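PDB 1K32: tricorn protease from Thermoplasma acidophilum, which probably cleaves peptides as a serine protease, taking part in protein degradation alongside the proteasome, with beta-propeller domains thought to gate substrate access. Local coordinates for residues A[660-663]-A[664-668]; A[688-691]-A[692-696]; A[701-704]-A[705-709]; A[385-389]-A[390-394]. All coordinates share one frame; numbering follows the deposited sequence.

Interaction 1 (A[660-663]-A[664-668])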
loop_
_atom_site.group_PDB
_atom_site.type_symbol
_atom_site.label_atom_id
_atom_site.label_comp_id
_atom_site.label_asym_id
_atom_site.label_seq_id
_atom_site.Cartn_x
_atom_site.Cartn_y
_atom_site.Cartn_z
ATOM N N PHE A 660 50.412 27.450 -7.430
ATOM C CA PHE A 660 51.183 27.492 -8.678
ATOM C C PHE A 660 52.556 26.846 -8.544
ATOM O O PHE A 660 53.055 26.225 -9.490
ATOM C CB PHE A 660 51.349 28.937 -9.172
ATOM C CG PHE A 660 50.108 29.512 -9.834
ATOM C CD1 PHE A 660 48.901 28.814 -9.828
ATOM C CD2 PHE A 660 50.162 30.748 -10.485
ATOM C CE1 PHE A 660 47.752 29.343 -10.470
ATOM C CE2 PHE A 660 49.029 31.285 -11.126
ATOM C CZ PHE A 660 47.818 30.578 -11.119
ATOM N N LEU A 661 53.177 27.013 -7.382
ATOM C CA LEU A 661 54.483 26.418 -7.148
ATOM C C LEU A 661 54.310 24.912 -7.039
ATOM O O LEU A 661 55.058 24.155 -7.641
ATOM C CB LEU A 661 55.104 26.960 -5.855
ATOM C CG LEU A 661 56.610 27.236 -5.891
ATOM C CD1 LEU A 661 57.108 27.387 -4.450
ATOM C CD2 LEU A 661 57.367 26.102 -6.603
ATOM N N GLN A 662 53.307 24.473 -6.278
ATOM C CA GLN A 662 53.060 23.036 -6.113
ATOM C C GLN A 662 52.713 22.359 -7.439
ATOM O O GLN A 662 53.129 21.218 -7.683
ATOM C CB GLN A 662 51.936 22.799 -5.101
ATOM C CG GLN A 662 51.705 21.327 -4.697
ATOM C CD GLN A 662 50.883 20.534 -5.711
ATOM O OE1 GLN A 662 50.104 21.107 -6.486
ATOM N NE2 GLN A 662 51.043 19.203 -5.700
ATOM N N MET A 663 51.980 23.072 -8.301
ATOM C CA MET A 663 51.564 22.532 -9.604
ATOM C C MET A 663 52.707 22.456 -10.617
ATOM O O MET A 663 52.814 21.489 -11.358
ATOM C CB MET A 663 50.405 23.363 -10.173
ATOM C CG MET A 663 49.117 23.204 -9.388
ATOM S SD MET A 663 47.886 24.512 -9.680
ATOM C CE MET A 663 47.098 23.903 -11.193
ATOM N N TYR A 664 53.552 23.481 -10.660
ATOM C CA TYR A 664 54.688 23.452 -11.577
ATOM C C TYR A 664 55.583 22.287 -11.153
ATOM O O TYR A 664 55.998 21.476 -11.980
ATOM C CB TYR A 664 55.481 24.758 -11.501
ATOM C CG TYR A 664 56.799 24.664 -12.229
ATOM C CD1 TYR A 664 56.844 24.690 -13.625
ATOM C CD2 TYR A 664 57.996 24.433 -11.522
ATOM C CE1 TYR A 664 58.046 24.481 -14.316
ATOM C CE2 TYR A 664 59.202 24.218 -12.201
ATOM C CZ TYR A 664 59.219 24.241 -13.597
ATOM O OH TYR A 664 60.386 24.001 -14.284
ATOM N N ASP A 665 55.884 22.211 -9.859
ATOM C CA ASP A 665 56.712 21.128 -9.340
ATOM C C ASP A 665 56.135 19.754 -9.730
ATOM O O ASP A 665 56.859 18.899 -10.236
ATOM C CB ASP A 665 56.842 21.239 -7.818
ATOM C CG ASP A 665 57.925 22.217 -7.390
ATOM O OD1 ASP A 665 58.014 22.482 -6.178
ATOM O OD2 ASP A 665 58.692 22.712 -8.252
ATOM N N GLU A 666 54.836 19.549 -9.526
ATOM C CA GLU A 666 54.223 18.262 -9.884
ATOM C C GLU A 666 54.249 18.008 -11.394
ATOM O O GLU A 666 54.487 16.879 -11.835
ATOM C CB GLU A 666 52.777 18.173 -9.369
ATOM C CG GLU A 666 52.175 16.784 -9.543
ATOM C CD GLU A 666 51.054 16.463 -8.559
ATOM O OE1 GLU A 666 50.885 15.263 -8.234
ATOM O OE2 GLU A 666 50.337 17.395 -8.123
ATOM N N ALA A 667 54.003 19.053 -12.185
ATOM C CA ALA A 667 54.014 18.926 -13.646
ATOM C C ALA A 667 55.416 18.520 -14.099
ATOM O O ALA A 667 55.582 17.666 -14.958
ATOM C CB ALA A 667 53.624 20.252 -14.297
ATOM N N TRP A 668 56.420 19.152 -13.506
ATOM C CA TRP A 668 57.820 18.870 -13.816
ATOM C C TRP A 668 58.162 17.423 -13.404
ATOM O O TRP A 668 58.779 16.686 -14.168
ATOM C CB TRP A 668 58.703 19.881 -13.066
ATOM C CG TRP A 668 60.173 19.621 -13.138
ATOM C CD1 TRP A 668 61.030 20.023 -14.114
ATOM C CD2 TRP A 668 60.947 18.865 -12.205
ATOM N NE1 TRP A 668 62.304 19.561 -13.853
ATOM C CE2 TRP A 668 62.278 18.847 -12.684
ATOM C CE3 TRP A 668 60.645 18.198 -11.006
ATOM C CZ2 TRP A 668 63.310 18.186 -12.005
ATOM C CZ3 TRP A 668 61.669 17.541 -10.333
ATOM C CH2 TRP A 668 62.988 17.541 -10.836
HETATM O O HOH W 1 48.686 19.869 -8.471
#
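Tyr-664 joins the preceding turn through its backbone N, bonded to Phe-660 O at 3.0 Å, and its CB packs against the same carbonyl oxygen. The ring then leaves this stretch for the helix 678-693, where the hydroxyl bonds to Tyr-689 O. At Asp-665 the side chain runs alongside that of Leu-661, both heading the same way, and Leu-661 CD2 lies 3.7 Å from Asp-665 OD1. The other carboxylate oxygen, OD2, is taken by the hydroxyl of Tyr-689. Glu-666 carries the polar part of the contact. Its CG stands opposite the backbone N (chi1 -172°) and the chain runs on extended, whereas Gln-662 starts out in the same way but bends at chi2 (-81°), which brings its amide beside the carboxylate. Gln-662 NE2 donates to Glu-666 OE2 over 3.1 Å, arriving from above the carboxylate plane, with the two planes almost perpendicular. A water donates to both Gln-662 OE1, at 2.7 Å, and Glu-666 OE2, at 3.0 Å, so the amide is held at both ends. Arg-337 bridges to OE2 and Arg-339 to OE1, which probably keeps the carboxylate ionised. Ala-667 N closes the next turn on Met-663 O at 2.8 Å, while its methyl faces Ile-709. This is the i to i+4 pairing of an alpha-helix, here a glutamine-glutamate pair with a water bridge on helix 656-674 of the C1 domain.

Interaction 2 (A[688-691]-A[692-696])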
loop_
_atom_site.group_PDB
_atom_site.type_symbol
_atom_site.label_atom_id
_atom_site.label_comp_id
_atom_site.label_asym_id
_atom_site.label_seq_id
_atom_site.Cartn_x
_atom_site.Cartn_y
_atom_site.Cartn_z
ATOM N N ILE A 688 66.152 21.669 -17.222
ATOM C CA ILE A 688 65.084 22.643 -17.420
ATOM C C ILE A 688 64.372 23.154 -16.173
ATOM O O ILE A 688 63.676 24.171 -16.243
ATOM C CB ILE A 688 63.986 22.080 -18.378
ATOM C CG1 ILE A 688 63.239 20.928 -17.705
ATOM C CG2 ILE A 688 64.616 21.592 -19.671
ATOM C CD1 ILE A 688 62.062 20.405 -18.515
ATOM N N TYR A 689 64.538 22.466 -15.045
ATOM C CA TYR A 689 63.847 22.859 -13.829
ATOM C C TYR A 689 63.878 24.322 -13.400
ATOM O O TYR A 689 62.818 24.945 -13.270
ATOM C CB TYR A 689 64.297 22.007 -12.634
ATOM C CG TYR A 689 63.539 22.356 -11.367
ATOM C CD1 TYR A 689 64.042 23.285 -10.456
ATOM C CD2 TYR A 689 62.270 21.829 -11.129
ATOM C CE1 TYR A 689 63.295 23.690 -9.343
ATOM C CE2 TYR A 689 61.519 22.221 -10.025
ATOM C CZ TYR A 689 62.038 23.155 -9.141
ATOM O OH TYR A 689 61.289 23.557 -8.064
ATOM N N GLU A 690 65.073 24.871 -13.170
ATOM C CA GLU A 690 65.182 26.252 -12.677
ATOM C C GLU A 690 64.643 27.304 -13.636
ATOM O O GLU A 690 63.880 28.178 -13.255
ATOM C CB GLU A 690 66.640 26.597 -12.333
ATOM C CG GLU A 690 66.784 27.980 -11.699
ATOM C CD GLU A 690 68.219 28.455 -11.598
ATOM O OE1 GLU A 690 68.432 29.611 -11.161
ATOM O OE2 GLU A 690 69.133 27.680 -11.954
ATOM N N LYS A 691 65.074 27.215 -14.881
ATOM C CA LYS A 691 64.659 28.139 -15.926
ATOM C C LYS A 691 63.149 28.407 -15.899
ATOM O O LYS A 691 62.712 29.558 -15.921
ATOM C CB LYS A 691 65.116 27.548 -17.260
ATOM C CG LYS A 691 64.376 27.935 -18.497
ATOM C CD LYS A 691 65.043 27.263 -19.701
ATOM C CE LYS A 691 66.517 27.704 -19.811
ATOM N NZ LYS A 691 67.175 27.313 -21.076
ATOM N N TYR A 692 62.344 27.359 -15.833
ATOM C CA TYR A 692 60.906 27.569 -15.809
ATOM C C TYR A 692 60.358 27.817 -14.412
ATOM O O TYR A 692 59.362 28.519 -14.246
ATOM C CB TYR A 692 60.204 26.404 -16.498
ATOM C CG TYR A 692 60.600 26.365 -17.954
ATOM C CD1 TYR A 692 61.529 25.438 -18.425
ATOM C CD2 TYR A 692 60.102 27.317 -18.844
ATOM C CE1 TYR A 692 61.945 25.461 -19.746
ATOM C CE2 TYR A 692 60.510 27.353 -20.157
ATOM C CZ TYR A 692 61.429 26.430 -20.609
ATOM O OH TYR A 692 61.834 26.478 -21.920
ATOM N N ARG A 693 61.026 27.265 -13.405
ATOM C CA ARG A 693 60.594 27.492 -12.035
ATOM C C ARG A 693 60.716 28.997 -11.737
ATOM O O ARG A 693 59.958 29.538 -10.945
ATOM C CB ARG A 693 61.460 26.672 -11.067
ATOM C CG ARG A 693 61.057 26.792 -9.601
ATOM C CD ARG A 693 61.882 27.837 -8.891
ATOM N NE ARG A 693 61.521 27.960 -7.479
ATOM C CZ ARG A 693 60.507 28.688 -7.021
ATOM N NH1 ARG A 693 60.260 28.733 -5.721
ATOM N NH2 ARG A 693 59.752 29.388 -7.861
ATOM N N ASN A 694 61.650 29.679 -12.392
ATOM C CA ASN A 694 61.824 31.115 -12.152
ATOM C C ASN A 694 60.698 31.975 -12.723
ATOM O O ASN A 694 60.496 33.120 -12.299
ATOM C CB ASN A 694 63.163 31.608 -12.709
ATOM C CG ASN A 694 64.351 31.134 -11.881
ATOM O OD1 ASN A 694 64.222 30.875 -10.688
ATOM N ND2 ASN A 694 65.511 31.035 -12.511
ATOM N N LEU A 695 59.969 31.439 -13.691
ATOM C CA LEU A 695 58.865 32.194 -14.279
ATOM C C LEU A 695 57.586 32.009 -13.480
ATOM O O LEU A 695 56.639 32.769 -13.633
ATOM C CB LEU A 695 58.605 31.740 -15.707
ATOM C CG LEU A 695 59.744 31.918 -16.700
ATOM C CD1 LEU A 695 59.290 31.361 -18.045
ATOM C CD2 LEU A 695 60.134 33.408 -16.798
ATOM N N VAL A 696 57.557 30.988 -12.634
ATOM C CA VAL A 696 56.367 30.714 -11.844
ATOM C C VAL A 696 55.884 31.903 -11.013
ATOM O O VAL A 696 54.692 32.204 -11.007
ATOM C CB VAL A 696 56.588 29.500 -10.942
ATOM C CG1 VAL A 696 55.375 29.276 -10.041
ATOM C CG2 VAL A 696 56.829 28.264 -11.813
#
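The Tyr-689 ring carries Arg-693 CB over one face, 4.2 Å from the ring centroid and displaced toward the rim, a CH-pi contact between residues one turn apart. Arg-693 CG comes close to the phenol oxygen as well, 3.6 Å from Tyr-689 OH, and the guanidinium plane beyond it is turned 74° from the ring. One face of the Tyr-692 ring is covered by its own neighbour in sequence: Lys-691 CG sits 3.8 Å from the centroid, and CD follows the ring rim at 3.6 Å from Tyr-692 CE1. Near the plane of this second ring, at its edge, lies Ile-688 O, 3.3 Å from Tyr-692 CD1. Lys-691 can lie along the ring because its chain stays extended through chi2 (178°) before bending at chi3. These contacts belong to the last turns of helix 678-693 in the C1 domain. The helix is kinked here, since Glu-690 N and Lys-691 N make no bond to the preceding turn, and the next bond, Tyr-692 N to Ile-688 O, is weak at 3.5 Å; Arg-693 N and Asn-694 N reach Tyr-689 O and Glu-690 O again. The Asn-694 side chain crosses that of Glu-690 at a slant, ND2 3.4 Å from Glu-690 CG, the amide and carboxylate planes nearly perpendicular. Both phenol oxygens have outside partners, Asp-665 for Tyr-689 and Glu-715 for Tyr-692; Arg-356 adds a cation-pi contact to the Tyr-689 ring.

Interaction 3 (A[701-704]-A[705-709])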
loop_
_atom_site.group_PDB
_atom_site.type_symbol
_atom_site.label_atom_id
_atom_site.label_comp_id
_atom_site.label_asym_id
_atom_site.label_seq_id
_atom_site.Cartn_x
_atom_site.Cartn_y
_atom_site.Cartn_z
ATOM N N THR A 701 47.704 34.167 -13.167
ATOM C CA THR A 701 46.499 33.445 -13.566
ATOM C C THR A 701 46.831 32.034 -14.041
ATOM O O THR A 701 47.993 31.717 -14.367
ATOM C CB THR A 701 45.731 34.193 -14.690
ATOM O OG1 THR A 701 46.501 34.162 -15.901
ATOM C CG2 THR A 701 45.475 35.649 -14.282
ATOM N N ARG A 702 45.810 31.186 -14.085
ATOM C CA ARG A 702 46.013 29.809 -14.514
ATOM C C ARG A 702 46.554 29.765 -15.931
ATOM O O ARG A 702 47.294 28.859 -16.273
ATOM C CB ARG A 702 44.720 29.005 -14.433
ATOM C CG ARG A 702 44.875 27.541 -14.866
ATOM C CD ARG A 702 45.767 26.759 -13.896
ATOM N NE ARG A 702 46.002 25.389 -14.347
ATOM C CZ ARG A 702 46.798 25.059 -15.365
ATOM N NH1 ARG A 702 46.951 23.789 -15.713
ATOM N NH2 ARG A 702 47.465 25.999 -16.023
ATOM N N TYR A 703 46.169 30.729 -16.758
ATOM C CA TYR A 703 46.672 30.779 -18.121
ATOM C C TYR A 703 48.179 31.057 -18.139
ATOM O O TYR A 703 48.905 30.464 -18.936
ATOM C CB TYR A 703 45.960 31.855 -18.941
ATOM C CG TYR A 703 46.252 31.716 -20.420
ATOM C CD1 TYR A 703 45.965 30.528 -21.084
ATOM C CD2 TYR A 703 46.830 32.754 -21.148
ATOM C CE1 TYR A 703 46.243 30.364 -22.435
ATOM C CE2 TYR A 703 47.116 32.604 -22.515
ATOM C CZ TYR A 703 46.816 31.400 -23.145
ATOM O OH TYR A 703 47.079 31.214 -24.480
ATOM N N ASP A 704 48.625 31.982 -17.289
ATOM C CA ASP A 704 50.036 32.331 -17.147
ATOM C C ASP A 704 50.820 31.060 -16.826
ATOM O O ASP A 704 51.838 30.773 -17.453
ATOM C CB ASP A 704 50.239 33.314 -15.983
ATOM C CG ASP A 704 49.725 34.703 -16.287
ATOM O OD1 ASP A 704 49.543 35.493 -15.336
ATOM O OD2 ASP A 704 49.510 35.018 -17.475
ATOM N N LEU A 705 50.318 30.305 -15.848
ATOM C CA LEU A 705 50.958 29.070 -15.409
ATOM C C LEU A 705 51.069 28.070 -16.551
ATOM O O LEU A 705 52.073 27.373 -16.671
ATOM C CB LEU A 705 50.174 28.437 -14.252
ATOM C CG LEU A 705 50.965 27.625 -13.204
ATOM C CD1 LEU A 705 50.059 26.568 -12.595
ATOM C CD2 LEU A 705 52.175 26.969 -13.815
ATOM N N SER A 706 50.028 27.998 -17.382
ATOM C CA SER A 706 50.019 27.088 -18.520
ATOM C C SER A 706 51.146 27.412 -19.491
ATOM O O SER A 706 51.843 26.518 -19.970
ATOM C CB SER A 706 48.676 27.181 -19.254
ATOM O OG SER A 706 48.743 26.548 -20.514
ATOM N N ASN A 707 51.323 28.692 -19.790
ATOM C CA ASN A 707 52.378 29.090 -20.705
ATOM C C ASN A 707 53.731 28.581 -20.216
ATOM O O ASN A 707 54.559 28.130 -21.010
ATOM C CB ASN A 707 52.423 30.620 -20.840
ATOM C CG ASN A 707 51.324 31.161 -21.751
ATOM O OD1 ASN A 707 50.142 31.261 -21.367
ATOM N ND2 ASN A 707 51.708 31.507 -22.963
ATOM N N VAL A 708 53.949 28.660 -18.910
ATOM C CA VAL A 708 55.207 28.217 -18.328
ATOM C C VAL A 708 55.313 26.701 -18.355
ATOM O O VAL A 708 56.313 26.162 -18.825
ATOM C CB VAL A 708 55.355 28.725 -16.869
ATOM C CG1 VAL A 708 56.662 28.206 -16.244
ATOM C CG2 VAL A 708 55.311 30.279 -16.855
ATOM N N ILE A 709 54.278 26.017 -17.876
ATOM C CA ILE A 709 54.298 24.553 -17.845
ATOM C C ILE A 709 54.471 23.926 -19.224
ATOM O O ILE A 709 55.238 22.977 -19.394
ATOM C CB ILE A 709 53.011 23.982 -17.202
ATOM C CG1 ILE A 709 53.080 24.157 -15.683
ATOM C CG2 ILE A 709 52.841 22.503 -17.568
ATOM C CD1 ILE A 709 51.900 23.617 -14.941
#
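Arg-702 sends its CG away from the backbone N (chi1 -180°) and then bends at chi2 (67°), a course that carries the guanidinium forward along the helix, toward Leu-705 and Ser-706. The setting is the first turn of helix 702-714, opened by a capping box between Thr-701 and Asp-704. Thr-701 N donates to Asp-704 OD1 at 3.1 Å, from above the carboxylate plane, and Asp-704 N returns a weak bond to Thr-701 OG1 at 3.3 Å. Lys-700 N also donates to Asp-704 OD1, and Thr-701 OG1 is bonded to Asp-33, so the cap is tied to its surroundings. The first backbone bond of the helix, Leu-705 N to Thr-701 O, follows directly from it. Further along, Leu-705 CD1 lies over one face of the Arg-702 guanidinium, and the backbone of Ser-706 meets its edge. Asp-976 and Glu-723 take the arginine in salt bridges and Thr-978 accepts a further bond, which probably balances the charge of this buried arginine and limits its rotation. Leu-705 faces Phe-660 and Met-663 on helix 656-674. Ser-706 packs against the arginine tip, its CB 3.6 Å from Arg-702 NH2.

Interaction 4 (A[385-389]-A[390-394]); sequences GVDRN and GKFAV
Asp-387 CB lies over one face of the Phe-392 ring, 3.9 Å from its centroid, a CH-pi contact on the side of the hairpin facing Ile-428. Chi1 of 80° puts CG between the backbone N and the carbonyl carbon, turning the carboxylate in over the chain reversal. One oxygen, OD1, accepts from Asn-389 N at 2.7 Å, from above the carboxylate plane, an Asx turn, and from the hydroxyl of Ser-432. The other, OD2, takes two amides: Phe-392 N at 2.7 Å, straight and nearly in line with the C-O bond, and Lys-391 N at 2.6 Å, on the syn lone pair but bent at 132°. Away from the turn, the ladder continues with Asp-387 N to Phe-392 O at 3.0 Å and a reciprocal pair between Gly-385 and Val-394, while Val-386 and Ala-393 form a non-hydrogen-bonded pair whose side chains share the face opposite Val-394. The type I turn from Asp-387 to Gly-390 closes with Gly-390 N on Asp-387 O. The hairpin joins strands 381-386 and 392-397 of a four-stranded antiparallel sheet, consistent with a propeller blade. With four donors on one buried carboxylate, Asp-387 is probably held as the anion and fixes the loop's shape.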
loop_
_atom_site.group_PDB
_atom_site.type_symbol
_atom_site.label_atom_id
_atom_site.label_comp_id
_atom_site.label_asym_id
_atom_site.label_seq_id
_atom_site.Cartn_x
_atom_site.Cartn_y
_atom_site.Cartn_z
ATOM N N GLY A 385 44.830 1.543 1.904
ATOM C CA GLY A 385 43.764 1.011 2.725
ATOM C C GLY A 385 44.301 0.772 4.119
ATOM O O GLY A 385 45.520 0.662 4.307
ATOM N N VAL A 386 43.407 0.688 5.099
ATOM C CA VAL A 386 43.823 0.464 6.479
ATOM C C VAL A 386 43.084 -0.731 7.042
ATOM O O VAL A 386 41.900 -0.911 6.764
ATOM C CB VAL A 386 43.521 1.694 7.363
ATOM C CG1 VAL A 386 44.002 1.450 8.783
ATOM C CG2 VAL A 386 44.186 2.943 6.768
ATOM N N ASP A 387 43.769 -1.553 7.834
ATOM C CA ASP A 387 43.098 -2.709 8.406
ATOM C C ASP A 387 42.056 -2.193 9.391
ATOM O O ASP A 387 42.161 -1.072 9.887
ATOM C CB ASP A 387 44.094 -3.641 9.103
ATOM C CG ASP A 387 44.472 -3.168 10.485
ATOM O OD1 ASP A 387 43.935 -3.712 11.476
ATOM O OD2 ASP A 387 45.304 -2.244 10.576
ATOM N N ARG A 388 41.057 -3.015 9.671
ATOM C CA ARG A 388 39.982 -2.625 10.566
ATOM C C ARG A 388 40.413 -2.387 12.012
ATOM O O ARG A 388 39.732 -1.688 12.751
ATOM C CB ARG A 388 38.860 -3.663 10.504
ATOM C CG ARG A 388 37.597 -3.201 11.177
ATOM C CD ARG A 388 36.421 -4.092 10.846
ATOM N NE ARG A 388 35.237 -3.662 11.582
ATOM C CZ ARG A 388 34.085 -4.319 11.598
ATOM N NH1 ARG A 388 33.064 -3.844 12.301
ATOM N NH2 ARG A 388 33.956 -5.450 10.916
ATOM N N ASN A 389 41.545 -2.948 12.416
ATOM C CA ASN A 389 42.011 -2.746 13.779
ATOM C C ASN A 389 42.990 -1.577 13.894
ATOM O O ASN A 389 43.518 -1.297 14.970
ATOM C CB ASN A 389 42.629 -4.037 14.309
ATOM C CG ASN A 389 41.608 -5.158 14.425
ATOM O OD1 ASN A 389 41.701 -6.184 13.743
ATOM N ND2 ASN A 389 40.615 -4.957 15.281
ATOM N N GLY A 390 43.220 -0.895 12.775
ATOM C CA GLY A 390 44.101 0.258 12.752
ATOM C C GLY A 390 45.557 0.056 13.134
ATOM O O GLY A 390 46.179 0.957 13.703
ATOM N N LYS A 391 46.112 -1.110 12.829
ATOM C CA LYS A 391 47.507 -1.361 13.145
ATOM C C LYS A 391 48.414 -1.142 11.939
ATOM O O LYS A 391 49.583 -0.797 12.095
ATOM C CB LYS A 391 47.683 -2.776 13.690
ATOM C CG LYS A 391 47.312 -2.894 15.156
ATOM C CD LYS A 391 47.404 -4.332 15.642
ATOM C CE LYS A 391 47.544 -4.383 17.157
ATOM N NZ LYS A 391 46.530 -3.530 17.844
ATOM N N PHE A 392 47.883 -1.324 10.736
ATOM C CA PHE A 392 48.706 -1.132 9.551
ATOM C C PHE A 392 47.895 -0.713 8.341
ATOM O O PHE A 392 46.690 -0.918 8.277
ATOM C CB PHE A 392 49.492 -2.412 9.215
ATOM C CG PHE A 392 48.626 -3.580 8.811
ATOM C CD1 PHE A 392 48.251 -4.542 9.747
ATOM C CD2 PHE A 392 48.168 -3.709 7.498
ATOM C CE1 PHE A 392 47.433 -5.617 9.387
ATOM C CE2 PHE A 392 47.346 -4.779 7.122
ATOM C CZ PHE A 392 46.976 -5.738 8.069
ATOM N N ALA A 393 48.580 -0.108 7.386
ATOM C CA ALA A 393 47.957 0.310 6.156
ATOM C C ALA A 393 48.567 -0.536 5.051
ATOM O O ALA A 393 49.653 -1.102 5.225
ATOM C CB ALA A 393 48.243 1.783 5.894
ATOM N N VAL A 394 47.851 -0.633 3.933
ATOM C CA VAL A 394 48.321 -1.339 2.750
ATOM C C VAL A 394 48.425 -0.257 1.667
ATOM O O VAL A 394 47.502 0.539 1.474
ATOM C CB VAL A 394 47.344 -2.441 2.309
ATOM C CG1 VAL A 394 47.844 -3.092 1.025
ATOM C CG2 VAL A 394 47.211 -3.483 3.418
#

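Along the chain, interaction 4 comes first, followed by interactions 1, 2 and 3. The last three lie on or at the end of successive helices, 656-674, 678-693 and 702-714, all within the C1 domain range, with centres 10 to 12 Å apart. They pack on one another: Tyr-664 OH lies 3.3 Å from Tyr-692 CB between interactions 1 and 2; Met-663 CE and Arg-702 NE meet at 3.7 Å between 1 and 3; and Leu-695 CB touches Val-708 CG2 between 2 and 3. Interaction 4 belongs instead to an antiparallel sheet, its nearest atoms about 18 Å from interaction 1 and about 28 Å from the other two. One chain thus combines three packed helices with a separate four-stranded sheet consistent with a propeller blade.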